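Side-chain contacts in putative ATPase, AAA family (Prochlorococcus marinus subsp. pastoris str. CCMP1986, PDB 3CTD), which probably acts as a DNA-dependent ATPase of the RarA/MGS1/WRNIP1 subfamily in the response to stalled DNA replication, and is represented here by its C-terminal part: residues B[69-72]-B[73-77]; B[146-149]-B[150-153]; B[56-59]-B[60-64]. The protein carries 1 engineered substitution. All blocks are in the same frame, centred on the assembly; numbering follows the deposited sequence.

Interaction 1 of 3, residues B[69-72]-B[73-77]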
ATOM      1  N   ASN B  69       7.289 -19.865   2.571  1.00 46.64           N
ATOM      2  CA  ASN B  69       7.260 -19.326   1.189  1.00 48.51           C
ATOM      3  C   ASN B  69       6.211 -20.008   0.330  1.00 49.45           C
ATOM      4  O   ASN B  69       5.483 -19.338  -0.415  1.00 51.68           O
ATOM      5  CB  ASN B  69       8.625 -19.444   0.501  1.00 49.97           C
ATOM      6  CG  ASN B  69       9.704 -18.665   1.238  1.00 53.44           C
ATOM      7  OD1 ASN B  69       9.552 -17.463   1.492  1.00 52.96           O
ATOM      8  ND2 ASN B  69      10.776 -19.363   1.641  1.00 50.64           N
ATOM      9  N   PHE B  70       6.100 -21.332   0.446  1.00 42.02           N
ATOM     10  CA  PHE B  70       5.035 -22.029  -0.245  1.00 41.37           C
ATOM     11  C   PHE B  70       3.642 -21.535   0.219  1.00 42.41           C
ATOM     12  O   PHE B  70       2.779 -21.213  -0.592  1.00 44.89           O
ATOM     13  CB  PHE B  70       5.196 -23.534  -0.113  1.00 38.14           C
ATOM     14  CG  PHE B  70       4.109 -24.310  -0.737  1.00 42.97           C
ATOM     15  CD1 PHE B  70       3.852 -24.201  -2.094  1.00 44.92           C
ATOM     16  CD2 PHE B  70       3.328 -25.159   0.025  1.00 47.15           C
ATOM     17  CE1 PHE B  70       2.828 -24.944  -2.695  1.00 49.88           C
ATOM     18  CE2 PHE B  70       2.296 -25.893  -0.560  1.00 52.75           C
ATOM     19  CZ  PHE B  70       2.048 -25.794  -1.939  1.00 49.61           C
ATOM     20  N   ILE B  71       3.434 -21.395   1.510  1.00 40.21           N
ATOM     21  CA  ILE B  71       2.117 -20.921   1.986  1.00 39.08           C
ATOM     22  C   ILE B  71       1.823 -19.507   1.455  1.00 33.87           C
ATOM     23  O   ILE B  71       0.725 -19.220   0.990  1.00 31.51           O
ATOM     24  CB  ILE B  71       2.056 -20.905   3.533  1.00 35.29           C
ATOM     25  CG1 ILE B  71       2.294 -22.321   4.096  1.00 32.45           C
ATOM     26  CG2 ILE B  71       0.786 -20.233   4.024  1.00 28.30           C
ATOM     27  CD1 ILE B  71       2.750 -22.302   5.573  1.00 28.88           C
ATOM     28  N   PHE B  72       2.811 -18.631   1.517  1.00 31.59           N
ATOM     29  CA  PHE B  72       2.671 -17.261   0.968  1.00 35.94           C
ATOM     30  C   PHE B  72       2.414 -17.205  -0.539  1.00 38.07           C
ATOM     31  O   PHE B  72       1.748 -16.287  -1.000  1.00 37.32           O
ATOM     32  CB  PHE B  72       3.870 -16.371   1.299  1.00 30.43           C
ATOM     33  CG  PHE B  72       3.742 -15.688   2.602  1.00 31.67           C
ATOM     34  CD1 PHE B  72       2.659 -14.841   2.849  1.00 30.41           C
ATOM     35  CD2 PHE B  72       4.669 -15.897   3.596  1.00 24.55           C
ATOM     36  CE1 PHE B  72       2.522 -14.205   4.069  1.00 28.82           C
ATOM     37  CE2 PHE B  72       4.528 -15.255   4.796  1.00 29.61           C
ATOM     38  CZ  PHE B  72       3.450 -14.417   5.047  1.00 27.81           C
ATOM     39  N   ARG B  73       2.924 -18.182  -1.287  1.00 37.61           N
ATOM     40  CA  ARG B  73       2.639 -18.250  -2.733  1.00 41.78           C
ATOM     41  C   ARG B  73       1.157 -18.437  -2.969  1.00 40.67           C
ATOM     42  O   ARG B  73       0.551 -17.693  -3.740  1.00 44.79           O
ATOM     43  CB  ARG B  73       3.413 -19.388  -3.411  1.00 44.48           C
ATOM     44  CG  ARG B  73       4.668 -18.954  -4.143  1.00 46.58           C
ATOM     45  CD  ARG B  73       5.461 -20.151  -4.737  1.00 51.21           C
ATOM     46  NE  ARG B  73       6.714 -20.101  -4.010  1.00 57.50           N
ATOM     47  CZ  ARG B  73       7.282 -21.107  -3.374  1.00 55.13           C
ATOM     48  NH1 ARG B  73       6.751 -22.342  -3.445  1.00 51.77           N
ATOM     49  NH2 ARG B  73       8.403 -20.851  -2.701  1.00 52.01           N
ATOM     50  N   ARG B  74       0.588 -19.421  -2.282  1.00 37.25           N
ATOM     51  CA  ARG B  74      -0.821 -19.711  -2.379  1.00 36.68           C
ATOM     52  C   ARG B  74      -1.690 -18.613  -1.840  1.00 34.72           C
ATOM     53  O   ARG B  74      -2.756 -18.382  -2.367  1.00 38.58           O
ATOM     54  CB  ARG B  74      -1.164 -21.040  -1.703  1.00 37.54           C
ATOM     55  CG  ARG B  74      -0.643 -22.244  -2.465  1.00 43.87           C
ATOM     56  CD  ARG B  74      -1.273 -22.482  -3.883  1.00 52.07           C
ATOM     57  NE  ARG B  74      -0.493 -23.521  -4.586  1.00 67.35           N
ATOM     58  CZ  ARG B  74      -0.713 -24.856  -4.521  1.00 69.90           C
ATOM     59  NH1 ARG B  74      -1.734 -25.352  -3.804  1.00 66.71           N
ATOM     60  NH2 ARG B  74       0.093 -25.704  -5.180  1.00 67.60           N
ATOM     61  N   LEU B  75      -1.242 -17.921  -0.800  1.00 33.04           N
ATOM     62  CA  LEU B  75      -1.960 -16.759  -0.330  1.00 29.04           C
ATOM     63  C   LEU B  75      -1.900 -15.601  -1.367  1.00 30.70           C
ATOM     64  O   LEU B  75      -2.900 -14.894  -1.568  1.00 33.48           O
ATOM     65  CB  LEU B  75      -1.413 -16.299   1.015  1.00 27.04           C
ATOM     66  CG  LEU B  75      -1.653 -17.142   2.275  1.00 25.09           C
ATOM     67  CD1 LEU B  75      -0.858 -16.507   3.406  1.00 18.64           C
ATOM     68  CD2 LEU B  75      -3.116 -17.077   2.613  1.00 21.02           C
ATOM     69  N   LEU B  76      -0.760 -15.411  -2.037  1.00 27.85           N
ATOM     70  CA  LEU B  76      -0.660 -14.338  -3.021  1.00 31.81           C
ATOM     71  C   LEU B  76      -1.603 -14.666  -4.176  1.00 34.51           C
ATOM     72  O   LEU B  76      -2.441 -13.838  -4.557  1.00 33.43           O
ATOM     73  CB  LEU B  76       0.763 -14.123  -3.530  1.00 32.63           C
ATOM     74  CG  LEU B  76       1.776 -13.438  -2.584  1.00 36.42           C
ATOM     75  CD1 LEU B  76       3.227 -13.716  -3.065  1.00 32.21           C
ATOM     76  CD2 LEU B  76       1.542 -11.934  -2.383  1.00 35.08           C
ATOM     77  N   ILE B  77      -1.484 -15.886  -4.701  1.00 32.53           N
ATOM     78  CA  ILE B  77      -2.417 -16.404  -5.704  1.00 32.77           C
ATOM     79  C   ILE B  77      -3.892 -16.236  -5.340  1.00 34.24           C
ATOM     80  O   ILE B  77      -4.677 -15.718  -6.120  1.00 35.60           O
ATOM     81  CB  ILE B  77      -2.147 -17.892  -5.984  1.00 35.02           C
ATOM     82  CG1 ILE B  77      -0.701 -18.065  -6.496  1.00 38.19           C
ATOM     83  CG2 ILE B  77      -3.197 -18.468  -6.946  1.00 31.83           C
ATOM     84  CD1 ILE B  77      -0.298 -19.545  -6.754  1.00 34.85           C
TER
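On helix 68-83 of the MgsA-type C-terminal domain, Phe70 meets Arg73 and Arg74 one turn on, at spacings of i to i+3 and i+4. With Phe70 CG anti to its own backbone N (chi1 177°), the ring extends beside both guanidinium groups, and each brings a nitrogen to its edge. Arg73 NH1 lies 3.7 Å from Phe70 CD1, near the ring plane, whereas Arg74 NH2 stands 3.8 Å from Phe70 CE1. The ring and the Arg74 guanidinium are turned 74° apart, and Phe70 CZ sits over one guanidinium face near its rim. A bend at chi3 lays the Arg73 guanidinium back along the helix, one face over the Asn69 carbonyl and Phe70 CA, with NH2 3.5 Å from Asn69 CB. The helical bond from Arg74 N to Phe70 O is 3.3 Å long. On another side, Leu75 CD1 touches Ile71 CG2 at 4.1 Å and meets Phe72 CD1 at 3.9 Å. These three apolar side chains face the bundle: Ile71 and Phe72 rest on Leu113 of helix 110-121, Phe72 also on Cys97 and Cys98 of helix 90-104, while Leu75 reaches Phe42 of helix 36-47. Phe70, partly exposed, touches Ile39 of that same helix.

Interaction 2 of 3, residues B[146-149]-B[150-153]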
ATOM      1  N   LEU B 146      -5.382 -10.064 -36.142  1.00 64.37           N
ATOM      2  CA  LEU B 146      -4.444  -8.970 -36.521  1.00 61.91           C
ATOM      3  C   LEU B 146      -4.771  -7.696 -35.778  1.00 55.69           C
ATOM      4  O   LEU B 146      -5.900  -7.531 -35.300  1.00 54.71           O
ATOM      5  CB  LEU B 146      -4.484  -8.676 -38.010  1.00 64.13           C
ATOM      6  CG  LEU B 146      -3.736  -9.723 -38.838  1.00 68.08           C
ATOM      7  CD1 LEU B 146      -3.866  -9.374 -40.343  1.00 68.37           C
ATOM      8  CD2 LEU B 146      -2.247  -9.881 -38.374  1.00 66.39           C
ATOM      9  N   VAL B 147      -3.800  -6.805 -35.633  1.00 45.73           N
ATOM     10  CA  VAL B 147      -4.108  -5.667 -34.812  1.00 39.26           C
ATOM     11  C   VAL B 147      -4.802  -4.648 -35.666  1.00 34.25           C
ATOM     12  O   VAL B 147      -4.363  -4.387 -36.761  1.00 34.83           O
ATOM     13  CB  VAL B 147      -2.874  -5.098 -34.083  1.00 37.77           C
ATOM     14  CG1 VAL B 147      -3.311  -3.955 -33.182  1.00 39.68           C
ATOM     15  CG2 VAL B 147      -2.230  -6.158 -33.257  1.00 31.98           C
ATOM     16  N   PRO B 148      -5.915  -4.088 -35.183  1.00 34.69           N
ATOM     17  CA  PRO B 148      -6.476  -3.033 -36.038  1.00 33.85           C
ATOM     18  C   PRO B 148      -5.467  -1.898 -36.252  1.00 35.73           C
ATOM     19  O   PRO B 148      -4.731  -1.551 -35.320  1.00 41.12           O
ATOM     20  CB  PRO B 148      -7.700  -2.546 -35.255  1.00 30.32           C
ATOM     21  CG  PRO B 148      -8.107  -3.755 -34.394  1.00 34.05           C
ATOM     22  CD  PRO B 148      -6.853  -4.566 -34.145  1.00 32.00           C
ATOM     23  N   ASN B 149      -5.424  -1.354 -37.463  1.00 32.88           N
ATOM     24  CA  ASN B 149      -4.545  -0.248 -37.790  1.00 40.37           C
ATOM     25  C   ASN B 149      -4.502   0.903 -36.783  1.00 41.94           C
ATOM     26  O   ASN B 149      -3.419   1.406 -36.457  1.00 42.21           O
ATOM     27  CB  ASN B 149      -4.764   0.242 -39.235  1.00 44.44           C
ATOM     28  CG  ASN B 149      -4.539  -0.892 -40.279  1.00 52.96           C
ATOM     29  OD1 ASN B 149      -3.748  -1.843 -40.055  1.00 53.58           O
ATOM     30  ND2 ASN B 149      -5.243  -0.799 -41.405  1.00 52.24           N
ATOM     31  N   HIS B 150      -5.659   1.345 -36.296  1.00 38.83           N
ATOM     32  CA  HIS B 150      -5.655   2.541 -35.457  1.00 35.31           C
ATOM     33  C   HIS B 150      -5.135   2.238 -34.041  1.00 32.56           C
ATOM     34  O   HIS B 150      -5.025   3.132 -33.228  1.00 29.36           O
ATOM     35  CB  HIS B 150      -7.044   3.164 -35.394  1.00 33.04           C
ATOM     36  CG  HIS B 150      -8.042   2.312 -34.691  1.00 33.89           C
ATOM     37  ND1 HIS B 150      -8.628   1.223 -35.288  1.00 35.38           N
ATOM     38  CD2 HIS B 150      -8.553   2.377 -33.442  1.00 34.50           C
ATOM     39  CE1 HIS B 150      -9.450   0.639 -34.437  1.00 32.64           C
ATOM     40  NE2 HIS B 150      -9.421   1.318 -33.305  1.00 35.64           N
ATOM     41  N   LEU B 151      -4.837   0.963 -33.774  1.00 32.09           N
ATOM     42  CA  LEU B 151      -4.417   0.490 -32.468  1.00 31.39           C
ATOM     43  C   LEU B 151      -2.970   0.056 -32.490  1.00 33.39           C
ATOM     44  O   LEU B 151      -2.445  -0.329 -31.459  1.00 32.77           O
ATOM     45  CB  LEU B 151      -5.265  -0.681 -31.976  1.00 26.23           C
ATOM     46  CG  LEU B 151      -6.752  -0.394 -31.763  1.00 29.38           C
ATOM     47  CD1 LEU B 151      -7.488  -1.633 -31.225  1.00 27.69           C
ATOM     48  CD2 LEU B 151      -6.940   0.815 -30.891  1.00 29.40           C
ATOM     49  N   LYS B 152      -2.341   0.107 -33.662  1.00 31.74           N
ATOM     50  CA  LYS B 152      -0.920  -0.200 -33.778  1.00 35.84           C
ATOM     51  C   LYS B 152      -0.033   0.841 -33.110  1.00 37.65           C
ATOM     52  O   LYS B 152      -0.425   1.997 -32.871  1.00 36.74           O
ATOM     53  CB  LYS B 152      -0.499  -0.316 -35.250  1.00 37.26           C
ATOM     54  CG  LYS B 152      -0.944  -1.607 -35.927  1.00 43.36           C
ATOM     55  CD  LYS B 152      -0.331  -1.743 -37.315  1.00 48.52           C
ATOM     56  CE  LYS B 152      -1.228  -2.599 -38.186  1.00 56.00           C
ATOM     57  NZ  LYS B 152      -0.393  -3.419 -39.112  1.00 58.32           N
ATOM     58  N   ASN B 153       1.186   0.434 -32.824  1.00 36.13           N
ATOM     59  CA  ASN B 153       2.166   1.360 -32.317  1.00 41.21           C
ATOM     60  C   ASN B 153       2.363   2.580 -33.246  1.00 43.66           C
ATOM     61  O   ASN B 153       2.625   2.406 -34.449  1.00 44.74           O
ATOM     62  CB  ASN B 153       3.463   0.579 -32.130  1.00 40.75           C
ATOM     63  CG  ASN B 153       4.553   1.415 -31.570  1.00 41.26           C
ATOM     64  OD1 ASN B 153       5.655   1.395 -32.088  1.00 47.82           O
ATOM     65  ND2 ASN B 153       4.259   2.184 -30.517  1.00 42.33           N
TER
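Pro148 and Leu151 close a short 3-10 turn in the long loop region between helices 131-139 and 191-197, within the MgsA-type C-terminal region. The backbone bond from Leu151 N to Pro148 O (3.0 Å) has the i to i+3 spacing of such a turn, and its donor stands above the carbonyl plane instead of on a lone pair. A second, longer bond follows, from Lys152 N to Asn149 O at 3.3 Å. Over this frame the apolar groups gather: Pro148 CG touches Leu151 CD1 at 3.9 Å, and Val147 CG1 comes within 4.0 Å of Leu151 CB, the two side chains crossing at about a right angle. His150 lies beside them. Its CG lies between the backbone N and the carbonyl carbon (chi1 67°), which swings the imidazole back beside the proline, CE1 being 3.7 Å from Pro148 CB, while Leu151 CG lies over one face of the ring near its rim. The ring is held in turn by a hydrogen bond from His150 NE2 to Glu172 O. Farther out, the second subunit packs Trp57 on Pro148 and Ala41 on Val147 and Leu151; its Ser40 OG bonds to Leu151 O and its Asp37 OD1 to Asn153 N, so the turn is part of a subunit interface. The Asn149 and Lys152 side chains lie side by side, pointing the same way, with Asn149 OD1 3.2 Å from Lys152 CE and 3.8 Å from Lys152 NZ.

Interaction 3 of 3, residues B[56-59]-B[60-64]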
ATOM      1  N   TYR B  56      -7.096 -23.319  11.529  1.00 33.20           N
ATOM      2  CA  TYR B  56      -6.791 -24.707  11.823  1.00 32.84           C
ATOM      3  C   TYR B  56      -5.885 -25.307  10.755  1.00 34.28           C
ATOM      4  O   TYR B  56      -4.827 -25.871  11.092  1.00 35.58           O
ATOM      5  CB  TYR B  56      -8.086 -25.485  11.992  1.00 41.69           C
ATOM      6  CG  TYR B  56      -7.903 -26.921  12.298  1.00 46.31           C
ATOM      7  CD1 TYR B  56      -7.754 -27.362  13.608  1.00 50.58           C
ATOM      8  CD2 TYR B  56      -7.878 -27.853  11.277  1.00 49.57           C
ATOM      9  CE1 TYR B  56      -7.548 -28.705  13.885  1.00 54.50           C
ATOM     10  CE2 TYR B  56      -7.695 -29.196  11.533  1.00 51.81           C
ATOM     11  CZ  TYR B  56      -7.531 -29.627  12.834  1.00 55.25           C
ATOM     12  OH  TYR B  56      -7.371 -30.978  13.085  1.00 55.46           O
ATOM     13  N   TRP B  57      -6.213 -25.141   9.470  1.00 30.42           N
ATOM     14  CA  TRP B  57      -5.314 -25.714   8.441  1.00 30.47           C
ATOM     15  C   TRP B  57      -3.980 -25.000   8.347  1.00 29.66           C
ATOM     16  O   TRP B  57      -2.973 -25.620   8.044  1.00 35.25           O
ATOM     17  CB  TRP B  57      -5.994 -25.844   7.049  1.00 35.78           C
ATOM     18  CG  TRP B  57      -7.276 -26.628   7.132  1.00 35.95           C
ATOM     19  CD1 TRP B  57      -8.532 -26.134   7.009  1.00 35.48           C
ATOM     20  CD2 TRP B  57      -7.412 -28.031   7.442  1.00 35.74           C
ATOM     21  NE1 TRP B  57      -9.446 -27.139   7.198  1.00 40.21           N
ATOM     22  CE2 TRP B  57      -8.786 -28.316   7.458  1.00 38.46           C
ATOM     23  CE3 TRP B  57      -6.490 -29.080   7.700  1.00 40.64           C
ATOM     24  CZ2 TRP B  57      -9.289 -29.622   7.711  1.00 39.80           C
ATOM     25  CZ3 TRP B  57      -6.976 -30.375   7.961  1.00 38.45           C
ATOM     26  CH2 TRP B  57      -8.372 -30.627   7.966  1.00 39.82           C
ATOM     27  N   LEU B  58      -3.942 -23.701   8.605  1.00 31.22           N
ATOM     28  CA  LEU B  58      -2.634 -22.991   8.754  1.00 34.65           C
ATOM     29  C   LEU B  58      -1.782 -23.648   9.851  1.00 34.39           C
ATOM     30  O   LEU B  58      -0.634 -24.021   9.633  1.00 34.21           O
ATOM     31  CB  LEU B  58      -2.824 -21.486   9.088  1.00 30.84           C
ATOM     32  CG  LEU B  58      -1.537 -20.675   9.238  1.00 30.60           C
ATOM     33  CD1 LEU B  58      -0.648 -20.720   7.969  1.00 28.09           C
ATOM     34  CD2 LEU B  58      -1.884 -19.270   9.549  1.00 26.49           C
ATOM     35  N   ALA B  59      -2.373 -23.805  11.026  1.00 34.26           N
ATOM     36  CA  ALA B  59      -1.672 -24.378  12.168  1.00 35.83           C
ATOM     37  C   ALA B  59      -1.180 -25.802  11.837  1.00 40.11           C
ATOM     38  O   ALA B  59      -0.021 -26.171  12.137  1.00 39.58           O
ATOM     39  CB  ALA B  59      -2.608 -24.363  13.400  1.00 35.49           C
ATOM     40  N   ASN B  60      -2.058 -26.594  11.209  1.00 40.76           N
ATOM     41  CA  ASN B  60      -1.687 -27.903  10.720  1.00 37.83           C
ATOM     42  C   ASN B  60      -0.406 -27.820   9.919  1.00 37.41           C
ATOM     43  O   ASN B  60       0.577 -28.500  10.209  1.00 38.79           O
ATOM     44  CB  ASN B  60      -2.798 -28.429   9.823  1.00 43.99           C
ATOM     45  CG  ASN B  60      -2.523 -29.845   9.311  1.00 48.30           C
ATOM     46  OD1 ASN B  60      -1.469 -30.143   8.702  1.00 50.70           O
ATOM     47  ND2 ASN B  60      -3.476 -30.723   9.544  1.00 47.99           N
ATOM     48  N   MET B  61      -0.409 -26.948   8.912  1.00 39.52           N
ATOM     49  CA  MET B  61       0.723 -26.830   7.984  1.00 35.94           C
ATOM     50  C   MET B  61       2.052 -26.491   8.671  1.00 37.20           C
ATOM     51  O   MET B  61       3.087 -27.081   8.344  1.00 38.93           O
ATOM     52  CB  MET B  61       0.409 -25.854   6.830  1.00 33.18           C
ATOM     53  CG  MET B  61      -0.655 -26.355   5.781  1.00 32.38           C
ATOM     54  SD  MET B  61      -0.668 -25.311   4.318  1.00 26.82           S
ATOM     55  CE  MET B  61      -1.307 -23.884   5.180  1.00 29.23           C
ATOM     56  N   VAL B  62       2.050 -25.551   9.610  1.00 37.66           N
ATOM     57  CA  VAL B  62       3.321 -25.188  10.246  1.00 42.09           C
ATOM     58  C   VAL B  62       3.848 -26.262  11.219  1.00 44.94           C
ATOM     59  O   VAL B  62       5.056 -26.505  11.258  1.00 43.94           O
ATOM     60  CB  VAL B  62       3.392 -23.688  10.841  1.00 43.09           C
ATOM     61  CG1 VAL B  62       2.228 -22.855  10.406  1.00 41.69           C
ATOM     62  CG2 VAL B  62       3.592 -23.660  12.337  1.00 43.69           C
ATOM     63  N   GLU B  63       2.967 -26.926  11.977  1.00 47.94           N
ATOM     64  CA  GLU B  63       3.398 -28.101  12.748  1.00 48.98           C
ATOM     65  C   GLU B  63       4.070 -29.103  11.871  1.00 46.56           C
ATOM     66  O   GLU B  63       5.044 -29.716  12.298  1.00 46.67           O
ATOM     67  CB  GLU B  63       2.229 -28.799  13.429  1.00 55.29           C
ATOM     68  CG  GLU B  63       1.227 -27.802  13.892  1.00 69.69           C
ATOM     69  CD  GLU B  63       1.719 -26.968  15.079  1.00 75.94           C
ATOM     70  OE1 GLU B  63       2.468 -27.526  15.944  1.00 76.87           O
ATOM     71  OE2 GLU B  63       1.312 -25.765  15.157  1.00 79.36           O
ATOM     72  N   ALA B  64       3.558 -29.269  10.651  1.00 41.83           N
ATOM     73  CA  ALA B  64       4.066 -30.298   9.758  1.00 41.83           C
ATOM     74  C   ALA B  64       5.313 -29.838   9.014  1.00 40.34           C
ATOM     75  O   ALA B  64       5.829 -30.530   8.140  1.00 41.97           O
ATOM     76  CB  ALA B  64       2.963 -30.768   8.774  1.00 38.77           C
TER
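Trp57 turns the edge of its six-membered ring to Asn60, one helical turn along helix 51-63, while Tyr56 CD2 lies 3.8 Å above the centre of one indole face. At that edge Asn60 ND2 stands 3.9 Å from Trp57 CZ3, near the indole plane, with amide and ring inclined by 38°. Asn60 CG is anti to its backbone N (chi1 -177°), which sets the amide beside the tryptophan edge. The indole nitrogen is engaged by another chain: Trp57 NE1 bonds to Tyr173 O of the third subunit, whose Pro175 also packs against Trp57. One turn on from Leu58, Met61 bends at chi3 and folds its CE back to within 4.3 Å of Leu58 CD1. The same Leu58 CD1 is also 4.3 Å from Val62 CG1, so one methyl serves both neighbours. Glu63, near the helix end, has a side chain whose placement is doubtful; as modelled it packs on Met136 of the third subunit and forms a long, weak ion pair with Lys140 there. An alanine in place of Glu63 would probably leave Lys140 of that subunit without this weak carboxylate partner, and Met136 with less packing. The helical bond from Asn60 N to Tyr56 O is 2.9 Å long.

How the interactions relate
Interactions 3 and 1 lie on consecutive helices, 51-63 and 68-83, with centres about 14 Å apart, and pack directly: Ile71 CG1 is 4.1 Å from Met61 CE, and Ile71 CG2 is 4.2 Å from Leu58 CD1. Interaction 2 belongs to a distant part of the chain, its centre about 38 Å from that of interaction 1 and about 51 Å from that of interaction 3; the nearest atoms are about 29 Å and 42 Å apart. In the assembly, residues 146-153 lie against the second subunit, Pro148 packing on its Trp57, whereas Trp57 of interaction 3 bonds to Tyr173 of the third subunit. Interaction 1 also meets the second subunit, through Arg73, Leu76 and Ile77.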